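Local coordinates for Lin2634 protein (Listeria innocua, PDB 3MZO) that binds calcium ions and is probably a metal-dependent HD-domain phosphohydrolase related to the YfbR-like 5'-deoxynucleotidases, at residues A32-K37 / K139-Y144; T39-F44 / A135-V140; W58-E63 / T128-I133; A65-Y70 / R118-E123. All coordinates share one frame; numbering follows the deposited sequence.

Overall arrangement
Three of the four contacts meet at a calcium site made by H34, H68, D69 and D138, the ligand set of an HD-domain phosphohydrolase. Interaction 1 supplies H34, interaction 2 supplies D138, and interaction 4 supplies H68 and D69, which also hold a second calcium ion. Interactions 1 and 2 lie side by side on helices 31-51 and 129-151 and share K139 and V140, their centres about 7 Å apart. Interaction 3 lies about 10 Å from interaction 2 and about 11 Å from interaction 4, centre to centre. It is tied to interaction 2 by the hydrogen bond between Y62 OH and Q43 OE1 (2.6 Å), and to interaction 4 by that between H119 NE2 and E63 OE2 (2.7 Å).

Interaction 1 of 4, residues A32-K37 / K139-Y144; sequences AEHSYK and KVDLLY. With CA (calcium ion), chain K.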
loop_
_atom_site.group_PDB
_atom_site.type_symbol
_atom_site.label_atom_id
_atom_site.label_comp_id
_atom_site.label_asym_id
_atom_site.label_seq_id
_atom_site.Cartn_x
_atom_site.Cartn_y
_atom_site.Cartn_z
ATOM N N ALA B 32 -12.034 8.820 8.810
ATOM C CA ALA B 32 -12.775 7.986 9.753
ATOM C C ALA B 32 -12.006 7.879 11.055
ATOM O O ALA B 32 -12.578 8.037 12.143
ATOM C CB ALA B 32 -13.053 6.575 9.186
ATOM N N GLU B 33 -10.710 7.624 10.956
ATOM C CA GLU B 33 -9.868 7.488 12.148
ATOM C C GLU B 33 -9.790 8.767 12.958
ATOM O O GLU B 33 -9.896 8.763 14.204
ATOM C CB GLU B 33 -8.479 6.972 11.770
ATOM C CG GLU B 33 -8.513 5.492 11.462
ATOM C CD GLU B 33 -7.373 4.940 10.643
ATOM O OE1 GLU B 33 -6.631 5.723 10.007
ATOM O OE2 GLU B 33 -7.229 3.701 10.653
ATOM N N HIS B 34 -9.642 9.870 12.236
ATOM C CA HIS B 34 -9.638 11.163 12.856
ATOM C C HIS B 34 -10.945 11.433 13.605
ATOM O O HIS B 34 -10.913 11.933 14.705
ATOM C CB HIS B 34 -9.344 12.222 11.796
ATOM C CG HIS B 34 -9.616 13.616 12.230
ATOM N ND1 HIS B 34 -8.792 14.292 13.110
ATOM C CD2 HIS B 34 -10.602 14.476 11.888
ATOM C CE1 HIS B 34 -9.274 15.515 13.292
ATOM N NE2 HIS B 34 -10.360 15.653 12.554
ATOM N N SER B 35 -12.080 11.092 12.999
ATOM C CA SER B 35 -13.375 11.335 13.619
ATOM C C SER B 35 -13.535 10.525 14.910
ATOM O O SER B 35 -14.011 11.036 15.924
ATOM C CB SER B 35 -14.501 11.060 12.625
ATOM O OG SER B 35 -14.325 11.832 11.468
ATOM N N TYR B 36 -13.104 9.271 14.866
ATOM C CA TYR B 36 -13.046 8.414 16.042
ATOM C C TYR B 36 -12.240 9.035 17.172
ATOM O O TYR B 36 -12.711 9.108 18.327
ATOM C CB TYR B 36 -12.527 7.007 15.687
ATOM C CG TYR B 36 -12.158 6.227 16.921
ATOM C CD1 TYR B 36 -13.148 5.751 17.788
ATOM C CD2 TYR B 36 -10.831 6.021 17.268
ATOM C CE1 TYR B 36 -12.819 5.057 18.979
ATOM C CE2 TYR B 36 -10.486 5.338 18.454
ATOM C CZ TYR B 36 -11.491 4.852 19.304
ATOM O OH TYR B 36 -11.169 4.169 20.478
ATOM N N LYS B 37 -11.058 9.538 16.856
ATOM C CA LYS B 37 -10.198 10.107 17.872
ATOM C C LYS B 37 -10.739 11.443 18.418
ATOM O O LYS B 37 -10.769 11.653 19.640
ATOM C CB LYS B 37 -8.748 10.231 17.329
ATOM C CG LYS B 37 -8.071 8.874 17.043
ATOM C CD LYS B 37 -6.570 9.020 16.531
ATOM C CE LYS B 37 -6.472 9.731 15.224
ATOM N NZ LYS B 37 -5.055 9.713 14.655
ATOM N N LYS B 139 -8.364 20.400 17.322
ATOM C CA LYS B 139 -6.999 20.906 17.431
ATOM C C LYS B 139 -6.098 19.999 18.252
ATOM O O LYS B 139 -4.928 19.868 17.960
ATOM C CB LYS B 139 -6.954 22.336 17.987
ATOM C CG LYS B 139 -7.603 23.389 17.106
ATOM C CD LYS B 139 -7.040 23.440 15.694
ATOM C CE LYS B 139 -7.788 24.484 14.852
ATOM N NZ LYS B 139 -7.086 24.700 13.600
ATOM N N VAL B 140 -6.637 19.364 19.279
ATOM C CA VAL B 140 -5.838 18.401 20.043
ATOM C C VAL B 140 -5.411 17.251 19.133
ATOM O O VAL B 140 -4.264 16.800 19.241
ATOM C CB VAL B 140 -6.532 17.885 21.314
ATOM C CG1 VAL B 140 -5.815 16.656 21.846
ATOM C CG2 VAL B 140 -6.597 19.001 22.367
ATOM N N ASP B 141 -6.290 16.763 18.260
ATOM C CA ASP B 141 -5.900 15.627 17.403
ATOM C C ASP B 141 -4.825 16.085 16.406
ATOM O O ASP B 141 -3.868 15.370 16.151
ATOM C CB ASP B 141 -7.067 14.983 16.661
ATOM C CG ASP B 141 -6.643 13.720 15.889
ATOM O OD1 ASP B 141 -6.001 12.836 16.478
ATOM O OD2 ASP B 141 -6.905 13.620 14.671
ATOM N N LEU B 142 -4.997 17.283 15.869
ATOM C CA LEU B 142 -4.028 17.875 14.953
ATOM C C LEU B 142 -2.676 18.043 15.653
ATOM O O LEU B 142 -1.614 17.819 15.077
ATOM C CB LEU B 142 -4.574 19.206 14.485
ATOM C CG LEU B 142 -4.041 19.860 13.225
ATOM C CD1 LEU B 142 -4.222 18.989 11.977
ATOM C CD2 LEU B 142 -4.736 21.209 13.072
ATOM N N LEU B 143 -2.720 18.441 16.916
ATOM C CA LEU B 143 -1.522 18.585 17.721
ATOM C C LEU B 143 -0.821 17.230 17.926
ATOM O O LEU B 143 0.401 17.135 17.815
ATOM C CB LEU B 143 -1.875 19.223 19.080
ATOM C CG LEU B 143 -0.725 19.685 19.974
ATOM C CD1 LEU B 143 -0.311 21.125 19.639
ATOM C CD2 LEU B 143 -1.120 19.583 21.448
ATOM N N TYR B 144 -1.586 16.188 18.237
ATOM C CA TYR B 144 -1.010 14.820 18.340
ATOM C C TYR B 144 -0.424 14.297 17.012
ATOM O O TYR B 144 0.639 13.653 16.989
ATOM C CB TYR B 144 -2.040 13.824 18.952
ATOM C CG TYR B 144 -1.952 13.818 20.464
ATOM C CD1 TYR B 144 -2.554 14.821 21.219
ATOM C CD2 TYR B 144 -1.211 12.835 21.134
ATOM C CE1 TYR B 144 -2.433 14.844 22.609
ATOM C CE2 TYR B 144 -1.093 12.841 22.516
ATOM C CZ TYR B 144 -1.719 13.856 23.240
ATOM O OH TYR B 144 -1.633 13.881 24.594
HETATM CA CA CA K . -11.282 18.075 11.604
HETATM O O HOH W 1 -5.862 11.830 12.937
HETATM O O HOH W 2 -3.576 11.396 16.544
HETATM O O HOH W 3 -12.754 19.967 10.512
#
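Two helical segments, 32-37 and 139-144, come closest at K37 and D141, whose CA atoms are 7.0 Å apart, and the space between them is bridged by side chains. The carboxylate of D141 reaches both H34 and K37. H34 ND1 donates to D141 OD2 over 2.5 Å with an N-H...O angle of 159°; the oxygen lies at the ring edge, in the imidazole plane, while the N-H reaches its anti side from 22° out of the carboxylate plane. With ND1 used in this way, the opposite ring nitrogen faces the metal, and H34 NE2 binds the calcium ion at 2.8 Å. D141 is thus a second-shell residue that fixes the rotation of a metal ligand. D141 itself extends across the gap because its CG stands anti to the backbone nitrogen (chi1 -174°). K37 crosses the carboxylate at about a right angle, its CE 3.4 Å from D141 OD1 and its NZ in a long salt bridge of 3.7 Å to the same oxygen. Two waters also bridge the pair, each accepting from K37 NZ and donating to D141, one to OD2 and one to OD1. K37 NZ also forms a salt bridge with E15 of the second subunit. Beyond the contact, helix 129-151 packs V140 and L143 against helices 158-172 and 177-191, while A32 and S35 of helix 31-51 lie on Y36 of the second subunit.

Interaction 2 of 4, residues T39-F44 / A135-V140; sequences TSIAQF and AISDKV. With CA (calcium ion), chain K.
I41 is the first residue of 39-44 to reach 135-140, at a crossing where the helix axes approach to 8.6 Å with 128° between their directions. Its two branches split the work. CG2, anti to the backbone nitrogen, rests 3.5 Å from S137 OG, while CD1 of I41 extends further along the partner helix to meet V140 CG1 at 4.0 Å. A42 follows, and here the backbones come close, the CA atoms of A42 and S137 being 5.5 Å apart. S137 OG lies against the A42 backbone, 3.2 Å from its CA, and also touches the methyl group. No hydrogen bond spans the contact: the buried S137 hydroxyl bonds instead to I133 O of its own helix. Cohesion is therefore van der Waals packing between small and branched side chains, and it lets helix 129-151 sit close to helix 31-51 while D138, pointing away from helix 31-51, binds calcium through OD1 at 2.6 Å.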
loop_
_atom_site.group_PDB
_atom_site.type_symbol
_atom_site.label_atom_id
_atom_site.label_comp_id
_atom_site.label_asym_id
_atom_site.label_seq_id
_atom_site.Cartn_x
_atom_site.Cartn_y
_atom_site.Cartn_z
ATOM N N THR B 39 -13.855 12.337 18.554
ATOM C CA THR B 39 -15.040 12.011 19.381
ATOM C C THR B 39 -14.586 11.471 20.759
ATOM O O THR B 39 -15.091 11.908 21.795
ATOM C CB THR B 39 -16.008 11.083 18.650
ATOM O OG1 THR B 39 -16.306 11.650 17.367
ATOM C CG2 THR B 39 -17.326 10.937 19.417
ATOM N N SER B 40 -13.577 10.609 20.784
ATOM C CA SER B 40 -12.984 10.163 22.055
ATOM C C SER B 40 -12.384 11.266 22.909
ATOM O O SER B 40 -12.615 11.311 24.141
ATOM C CB SER B 40 -11.986 9.060 21.800
ATOM O OG SER B 40 -12.612 7.979 21.113
ATOM N N ILE B 41 -11.634 12.167 22.261
ATOM C CA ILE B 41 -11.088 13.356 22.914
ATOM C C ILE B 41 -12.216 14.230 23.482
ATOM O O ILE B 41 -12.169 14.619 24.645
ATOM C CB ILE B 41 -10.147 14.168 21.936
ATOM C CG1 ILE B 41 -8.857 13.368 21.643
ATOM C CG2 ILE B 41 -9.799 15.554 22.503
ATOM C CD1 ILE B 41 -8.135 13.787 20.326
ATOM N N ALA B 42 -13.252 14.481 22.691
ATOM C CA ALA B 42 -14.365 15.326 23.117
ATOM C C ALA B 42 -15.081 14.742 24.338
ATOM O O ALA B 42 -15.447 15.473 25.280
ATOM C CB ALA B 42 -15.363 15.552 21.953
ATOM N N GLN B 43 -15.264 13.427 24.309
ATOM C CA GLN B 43 -15.847 12.658 25.412
ATOM C C GLN B 43 -15.051 12.872 26.676
ATOM O O GLN B 43 -15.622 12.989 27.756
ATOM C CB GLN B 43 -15.849 11.169 25.036
ATOM C CG GLN B 43 -16.185 10.140 26.143
ATOM C CD GLN B 43 -16.292 8.746 25.580
ATOM O OE1 GLN B 43 -17.372 8.296 25.172
ATOM N NE2 GLN B 43 -15.171 8.062 25.521
ATOM N N PHE B 44 -13.723 12.876 26.560
ATOM C CA PHE B 44 -12.915 13.122 27.723
ATOM C C PHE B 44 -13.120 14.545 28.235
ATOM O O PHE B 44 -13.298 14.759 29.435
ATOM C CB PHE B 44 -11.432 12.878 27.487
ATOM C CG PHE B 44 -10.594 13.380 28.611
ATOM C CD1 PHE B 44 -10.531 12.685 29.788
ATOM C CD2 PHE B 44 -9.931 14.605 28.514
ATOM C CE1 PHE B 44 -9.796 13.188 30.880
ATOM C CE2 PHE B 44 -9.188 15.092 29.574
ATOM C CZ PHE B 44 -9.121 14.369 30.764
ATOM N N ALA B 135 -14.189 22.370 18.929
ATOM C CA ALA B 135 -13.074 23.187 18.454
ATOM C C ALA B 135 -11.756 22.723 19.076
ATOM O O ALA B 135 -10.773 22.523 18.351
ATOM C CB ALA B 135 -13.304 24.754 18.689
ATOM N N ILE B 136 -11.724 22.524 20.388
ATOM C CA ILE B 136 -10.461 22.200 21.022
ATOM C C ILE B 136 -10.065 20.764 20.716
ATOM O O ILE B 136 -8.871 20.477 20.598
ATOM C CB ILE B 136 -10.413 22.485 22.535
ATOM C CG1 ILE B 136 -11.430 21.644 23.309
ATOM C CG2 ILE B 136 -10.643 24.000 22.825
ATOM C CD1 ILE B 136 -11.378 21.863 24.847
ATOM N N SER B 137 -11.057 19.870 20.581
ATOM C CA SER B 137 -10.792 18.439 20.372
ATOM C C SER B 137 -10.147 18.127 19.017
ATOM O O SER B 137 -9.249 17.287 18.905
ATOM C CB SER B 137 -12.107 17.642 20.549
ATOM O OG SER B 137 -12.538 17.691 21.910
ATOM N N ASP B 138 -10.648 18.808 17.984
ATOM C CA ASP B 138 -10.090 18.776 16.641
ATOM C C ASP B 138 -8.621 19.278 16.650
ATOM O O ASP B 138 -7.729 18.645 16.076
ATOM C CB ASP B 138 -10.987 19.645 15.751
ATOM C CG ASP B 138 -10.710 19.476 14.270
ATOM O OD1 ASP B 138 -10.078 18.478 13.869
ATOM O OD2 ASP B 138 -11.153 20.356 13.494
ATOM N N LYS B 139 -8.364 20.400 17.322
ATOM C CA LYS B 139 -6.999 20.906 17.431
ATOM C C LYS B 139 -6.098 19.999 18.252
ATOM O O LYS B 139 -4.928 19.868 17.960
ATOM C CB LYS B 139 -6.954 22.336 17.987
ATOM C CG LYS B 139 -7.603 23.389 17.106
ATOM C CD LYS B 139 -7.040 23.440 15.694
ATOM C CE LYS B 139 -7.788 24.484 14.852
ATOM N NZ LYS B 139 -7.086 24.700 13.600
ATOM N N VAL B 140 -6.637 19.364 19.279
ATOM C CA VAL B 140 -5.838 18.401 20.043
ATOM C C VAL B 140 -5.411 17.251 19.133
ATOM O O VAL B 140 -4.264 16.800 19.241
ATOM C CB VAL B 140 -6.532 17.885 21.314
ATOM C CG1 VAL B 140 -5.815 16.656 21.846
ATOM C CG2 VAL B 140 -6.597 19.001 22.367
HETATM CA CA CA K . -11.282 18.075 11.604
HETATM O O HOH W 3 -12.754 19.967 10.512
#

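Interaction 3 of 4, residues W58-E63 / T128-I133; sequences WRALYE and TLEGKI
E130 and I133 set the start of helix 129-151 against A60 and L61 of helix 58-67, a near-parallel helix pair within the all-helical HD-domain fold. The short axes pass 8.7 Å apart at a signed crossing angle of -26°. T128 is the N-cap: its OG1 accepts from G131 N at 3.1 Å, so the first turn of the helix is closed by a side chain. E130 then lies over the other helix with its aliphatic part, CG coming within 3.7 Å of L61 N and 4.0 Å of A60 CB. A bend at chi2 (74°) turns the carboxylate away from this contact, and OE2 takes a hydrogen bond from N57 N just before helix 58-67. The carbonyl of E130 contributes too, since one water donates both to E130 O and to L61 O and so bridges the backbones. One turn on, I133 closes the apolar end of the interface, where A42 of helix 31-51 also packs against both L61 and I133. There L61 CD1 meets I133 CD1 at 3.9 Å, while the same L61 methyl sits 4.0 Å above the plane of the W58 ring, toward its rim.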
loop_
_atom_site.group_PDB
_atom_site.type_symbol
_atom_site.label_atom_id
_atom_site.label_comp_id
_atom_site.label_asym_id
_atom_site.label_seq_id
_atom_site.Cartn_x
_atom_site.Cartn_y
_atom_site.Cartn_z
ATOM N N TRP B 58 -24.912 15.932 26.159
ATOM C CA TRP B 58 -24.101 14.865 25.576
ATOM C C TRP B 58 -24.464 14.523 24.141
ATOM O O TRP B 58 -23.576 14.240 23.312
ATOM C CB TRP B 58 -24.076 13.626 26.484
ATOM C CG TRP B 58 -23.176 13.878 27.656
ATOM C CD1 TRP B 58 -23.532 14.447 28.865
ATOM C CD2 TRP B 58 -21.765 13.625 27.732
ATOM N NE1 TRP B 58 -22.425 14.558 29.671
ATOM C CE2 TRP B 58 -21.329 14.059 29.012
ATOM C CE3 TRP B 58 -20.819 13.076 26.848
ATOM C CZ2 TRP B 58 -20.000 13.939 29.432
ATOM C CZ3 TRP B 58 -19.481 12.962 27.276
ATOM C CH2 TRP B 58 -19.091 13.399 28.549
ATOM N N ARG B 59 -25.747 14.546 23.830
ATOM C CA ARG B 59 -26.146 14.332 22.460
ATOM C C ARG B 59 -25.458 15.350 21.573
ATOM O O ARG B 59 -24.958 14.982 20.524
ATOM C CB ARG B 59 -27.663 14.434 22.289
ATOM C CG ARG B 59 -28.115 14.044 20.898
ATOM C CD ARG B 59 -29.632 14.162 20.759
ATOM N NE ARG B 59 -30.051 13.609 19.490
ATOM C CZ ARG B 59 -31.314 13.382 19.132
ATOM N NH1 ARG B 59 -32.303 13.645 19.972
ATOM N NH2 ARG B 59 -31.584 12.857 17.939
ATOM N N ALA B 60 -25.410 16.617 22.013
ATOM C CA ALA B 60 -24.796 17.684 21.228
ATOM C C ALA B 60 -23.288 17.490 21.138
ATOM O O ALA B 60 -22.710 17.653 20.084
ATOM C CB ALA B 60 -25.147 19.102 21.797
ATOM N N LEU B 61 -22.653 17.095 22.240
ATOM C CA LEU B 61 -21.215 16.901 22.241
ATOM C C LEU B 61 -20.820 15.832 21.249
ATOM O O LEU B 61 -19.942 16.054 20.421
ATOM C CB LEU B 61 -20.719 16.547 23.647
ATOM C CG LEU B 61 -19.237 16.248 23.865
ATOM C CD1 LEU B 61 -18.907 16.437 25.339
ATOM C CD2 LEU B 61 -18.888 14.834 23.418
ATOM N N TYR B 62 -21.460 14.682 21.341
ATOM C CA TYR B 62 -21.125 13.550 20.484
ATOM C C TYR B 62 -21.470 13.786 19.029
ATOM O O TYR B 62 -20.676 13.452 18.143
ATOM C CB TYR B 62 -21.843 12.284 20.949
ATOM C CG TYR B 62 -21.195 11.586 22.124
ATOM C CD1 TYR B 62 -19.908 11.028 22.039
ATOM C CD2 TYR B 62 -21.892 11.420 23.300
ATOM C CE1 TYR B 62 -19.341 10.349 23.144
ATOM C CE2 TYR B 62 -21.350 10.759 24.382
ATOM C CZ TYR B 62 -20.097 10.233 24.324
ATOM O OH TYR B 62 -19.651 9.570 25.444
ATOM N N GLU B 63 -22.663 14.297 18.776
ATOM C CA GLU B 63 -23.085 14.525 17.407
ATOM C C GLU B 63 -22.194 15.553 16.677
ATOM O O GLU B 63 -21.908 15.375 15.506
ATOM C CB GLU B 63 -24.587 14.854 17.309
ATOM C CG GLU B 63 -24.965 16.219 17.681
ATOM C CD GLU B 63 -26.490 16.412 17.843
ATOM O OE1 GLU B 63 -27.298 15.452 17.661
ATOM O OE2 GLU B 63 -26.859 17.562 18.142
ATOM N N THR B 128 -21.570 27.382 21.714
ATOM C CA THR B 128 -22.079 26.595 22.842
ATOM C C THR B 128 -20.896 25.872 23.474
ATOM O O THR B 128 -19.825 25.744 22.853
ATOM C CB THR B 128 -23.121 25.557 22.418
ATOM O OG1 THR B 128 -22.498 24.545 21.613
ATOM C CG2 THR B 128 -24.299 26.235 21.651
ATOM N N LEU B 129 -21.095 25.376 24.694
ATOM C CA LEU B 129 -20.064 24.616 25.370
ATOM C C LEU B 129 -19.626 23.444 24.492
ATOM O O LEU B 129 -18.424 23.188 24.353
ATOM C CB LEU B 129 -20.542 24.104 26.731
ATOM C CG LEU B 129 -19.564 23.227 27.513
ATOM C CD1 LEU B 129 -18.265 24.001 27.845
ATOM C CD2 LEU B 129 -20.266 22.705 28.791
ATOM N N GLU B 130 -20.587 22.744 23.901
ATOM C CA GLU B 130 -20.271 21.515 23.135
ATOM C C GLU B 130 -19.565 21.813 21.804
ATOM O O GLU B 130 -18.770 20.997 21.307
ATOM C CB GLU B 130 -21.527 20.688 22.907
ATOM C CG GLU B 130 -22.172 20.178 24.223
ATOM C CD GLU B 130 -22.887 21.250 25.012
ATOM O OE1 GLU B 130 -23.284 22.287 24.423
ATOM O OE2 GLU B 130 -23.072 21.043 26.226
ATOM N N GLY B 131 -19.840 22.995 21.248
ATOM C CA GLY B 131 -19.168 23.466 20.040
ATOM C C GLY B 131 -17.722 23.849 20.287
ATOM O O GLY B 131 -16.840 23.617 19.439
ATOM N N LYS B 132 -17.475 24.459 21.442
ATOM C CA LYS B 132 -16.109 24.766 21.829
ATOM C C LYS B 132 -15.346 23.484 22.150
ATOM O O LYS B 132 -14.140 23.387 21.859
ATOM C CB LYS B 132 -16.068 25.725 22.999
ATOM C CG LYS B 132 -16.663 27.065 22.686
ATOM C CD LYS B 132 -16.671 27.953 23.937
ATOM C CE LYS B 132 -17.116 29.323 23.570
ATOM N NZ LYS B 132 -17.145 30.270 24.733
ATOM N N ILE B 133 -16.029 22.497 22.725
ATOM C CA ILE B 133 -15.378 21.213 22.961
ATOM C C ILE B 133 -14.954 20.623 21.631
ATOM O O ILE B 133 -13.874 20.034 21.535
ATOM C CB ILE B 133 -16.248 20.239 23.785
ATOM C CG1 ILE B 133 -16.274 20.679 25.258
ATOM C CG2 ILE B 133 -15.757 18.782 23.690
ATOM C CD1 ILE B 133 -17.298 19.956 26.072
HETATM O O HOH W 4 -18.037 18.298 20.744
#

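Interaction 4 of 4, residues A65-Y70 / R118-E123; sequences ALNHDY and RHLLKE. With CA (calcium ion), chain M; CA (calcium ion), chain K.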
loop_
_atom_site.group_PDB
_atom_site.type_symbol
_atom_site.label_atom_id
_atom_site.label_comp_id
_atom_site.label_asym_id
_atom_site.label_seq_id
_atom_site.Cartn_x
_atom_site.Cartn_y
_atom_site.Cartn_z
ATOM N N ALA B 65 -18.899 16.148 17.373
ATOM C CA ALA B 65 -17.584 15.522 17.207
ATOM C C ALA B 65 -17.605 14.384 16.195
ATOM O O ALA B 65 -16.696 14.268 15.351
ATOM C CB ALA B 65 -17.058 15.017 18.551
ATOM N N LEU B 66 -18.645 13.559 16.247
ATOM C CA LEU B 66 -18.730 12.393 15.389
ATOM C C LEU B 66 -18.838 12.753 13.902
ATOM O O LEU B 66 -18.200 12.131 13.058
ATOM C CB LEU B 66 -19.923 11.502 15.781
ATOM C CG LEU B 66 -19.976 10.181 15.007
ATOM C CD1 LEU B 66 -18.809 9.265 15.398
ATOM C CD2 LEU B 66 -21.347 9.504 15.207
ATOM N N ASN B 67 -19.655 13.751 13.604
ATOM C CA ASN B 67 -20.032 14.088 12.247
ATOM C C ASN B 67 -19.276 15.256 11.616
ATOM O O ASN B 67 -19.527 15.572 10.483
ATOM C CB ASN B 67 -21.519 14.389 12.225
ATOM C CG ASN B 67 -22.348 13.247 12.836
ATOM O OD1 ASN B 67 -22.303 12.124 12.350
ATOM N ND2 ASN B 67 -23.084 13.538 13.899
ATOM N N HIS B 68 -18.313 15.837 12.315
ATOM C CA HIS B 68 -17.757 17.125 11.889
ATOM C C HIS B 68 -16.984 17.055 10.580
ATOM O O HIS B 68 -16.937 18.047 9.907
ATOM C CB HIS B 68 -16.883 17.782 12.963
ATOM C CG HIS B 68 -15.501 17.213 13.093
ATOM N ND1 HIS B 68 -15.244 16.015 13.707
ATOM C CD2 HIS B 68 -14.295 17.735 12.779
ATOM C CE1 HIS B 68 -13.943 15.783 13.702
ATOM N NE2 HIS B 68 -13.342 16.812 13.141
ATOM N N ASP B 69 -16.417 15.905 10.221
ATOM C CA ASP B 69 -15.674 15.787 8.960
ATOM C C ASP B 69 -16.290 14.849 7.911
ATOM O O ASP B 69 -15.658 14.521 6.907
ATOM C CB ASP B 69 -14.216 15.397 9.256
ATOM C CG ASP B 69 -13.344 16.595 9.612
ATOM O OD1 ASP B 69 -13.762 17.712 9.385
ATOM O OD2 ASP B 69 -12.199 16.436 10.061
ATOM N N TYR B 70 -17.544 14.464 8.109
ATOM C CA TYR B 70 -18.263 13.646 7.160
ATOM C C TYR B 70 -18.237 14.284 5.753
ATOM O O TYR B 70 -18.108 13.582 4.754
ATOM C CB TYR B 70 -19.708 13.401 7.651
ATOM C CG TYR B 70 -20.496 12.561 6.690
ATOM C CD1 TYR B 70 -20.329 11.191 6.642
ATOM C CD2 TYR B 70 -21.374 13.149 5.785
ATOM C CE1 TYR B 70 -21.008 10.415 5.731
ATOM C CE2 TYR B 70 -22.068 12.376 4.864
ATOM C CZ TYR B 70 -21.889 11.010 4.847
ATOM O OH TYR B 70 -22.549 10.247 3.917
ATOM N N ARG B 118 -29.522 17.251 8.176
ATOM C CA ARG B 118 -29.159 18.684 8.093
ATOM C C ARG B 118 -28.625 19.197 9.442
ATOM O O ARG B 118 -27.626 19.920 9.511
ATOM C CB ARG B 118 -30.341 19.555 7.635
ATOM C CG ARG B 118 -30.596 19.447 6.143
ATOM C CD ARG B 118 -31.618 20.446 5.591
ATOM N NE ARG B 118 -32.392 19.775 4.544
ATOM C CZ ARG B 118 -31.929 19.405 3.337
ATOM N NH1 ARG B 118 -30.674 19.671 2.948
ATOM N NH2 ARG B 118 -32.740 18.776 2.488
ATOM N N HIS B 119 -29.277 18.804 10.513
ATOM C CA HIS B 119 -28.792 19.149 11.835
ATOM C C HIS B 119 -27.439 18.478 12.172
ATOM O O HIS B 119 -26.523 19.113 12.702
ATOM C CB HIS B 119 -29.827 18.763 12.883
ATOM C CG HIS B 119 -29.322 18.897 14.278
ATOM N ND1 HIS B 119 -29.182 20.123 14.899
ATOM C CD2 HIS B 119 -28.887 17.967 15.168
ATOM C CE1 HIS B 119 -28.692 19.939 16.116
ATOM N NE2 HIS B 119 -28.518 18.641 16.308
ATOM N N LEU B 120 -27.331 17.182 11.883
ATOM C CA LEU B 120 -26.129 16.435 12.193
ATOM C C LEU B 120 -24.908 16.929 11.433
ATOM O O LEU B 120 -23.807 16.872 11.960
ATOM C CB LEU B 120 -26.342 14.931 11.920
ATOM C CG LEU B 120 -27.301 14.166 12.845
ATOM C CD1 LEU B 120 -27.391 12.672 12.445
ATOM C CD2 LEU B 120 -26.861 14.294 14.293
ATOM N N LEU B 121 -25.102 17.423 10.211
ATOM C CA LEU B 121 -23.992 17.752 9.312
ATOM C C LEU B 121 -23.773 19.252 9.105
ATOM O O LEU B 121 -22.952 19.642 8.285
ATOM C CB LEU B 121 -24.209 17.075 7.954
ATOM C CG LEU B 121 -24.281 15.542 7.998
ATOM C CD1 LEU B 121 -24.624 15.010 6.608
ATOM C CD2 LEU B 121 -22.954 14.984 8.489
ATOM N N LYS B 122 -24.476 20.100 9.851
ATOM C CA LYS B 122 -24.165 21.529 9.834
ATOM C C LYS B 122 -22.891 21.760 10.641
ATOM O O LYS B 122 -22.494 20.898 11.434
ATOM C CB LYS B 122 -25.308 22.351 10.443
ATOM C CG LYS B 122 -25.390 22.289 11.965
ATOM C CD LYS B 122 -26.599 23.071 12.451
ATOM C CE LYS B 122 -26.764 22.961 13.947
ATOM N NZ LYS B 122 -28.064 23.565 14.335
ATOM N N GLU B 123 -22.273 22.929 10.443
ATOM C CA GLU B 123 -21.104 23.385 11.225
ATOM C C GLU B 123 -21.319 23.158 12.735
ATOM O O GLU B 123 -22.325 23.595 13.300
ATOM C CB GLU B 123 -20.850 24.890 10.966
ATOM C CG GLU B 123 -19.566 25.479 11.615
ATOM C CD GLU B 123 -18.283 24.662 11.337
ATOM O OE1 GLU B 123 -17.847 24.577 10.167
ATOM O OE2 GLU B 123 -17.694 24.123 12.302
HETATM CA CA CA M . -15.239 19.652 8.872
HETATM CA CA CA K . -11.282 18.075 11.604
HETATM O O HOH W 3 -12.754 19.967 10.512
HETATM O O HOH W 5 -13.717 19.375 6.904
HETATM O O HOH W 6 -15.801 21.031 10.992
HETATM O O HOH W 7 -17.115 19.830 7.756
#
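D69 OD1, just ahead of the Y70 ring that packs on L121, is held twice: it binds one calcium ion at 2.5 Å and accepts from a water at 2.7 Å. The other oxygen, D69 OD2, binds at 2.4 Å the calcium ion it shares with H34 and D138, so one carboxylate bridges both metals. H68 serves the pair as well, its NE2 going to that shared ion and its carbonyl O to the other ion, while H68 ND1 donates to A65 O at 2.8 Å and thereby fixes the ring's rotation. Across the contact no hydrogen bond forms, and the touches are van der Waals. N67 CB lies 3.4 Å from L120 O, its ND2 bonded to E63 O and its OD1 to Q43 of the second subunit. L121 CD2 reaches both N67 CB and Y70 CD2, the latter at 3.6 Å, as the leucine crosses the ring obliquely. The turn from N67 to Y70, backed by helix 114-121, thus presents the adjacent histidine and aspartate that give the HD domain its name.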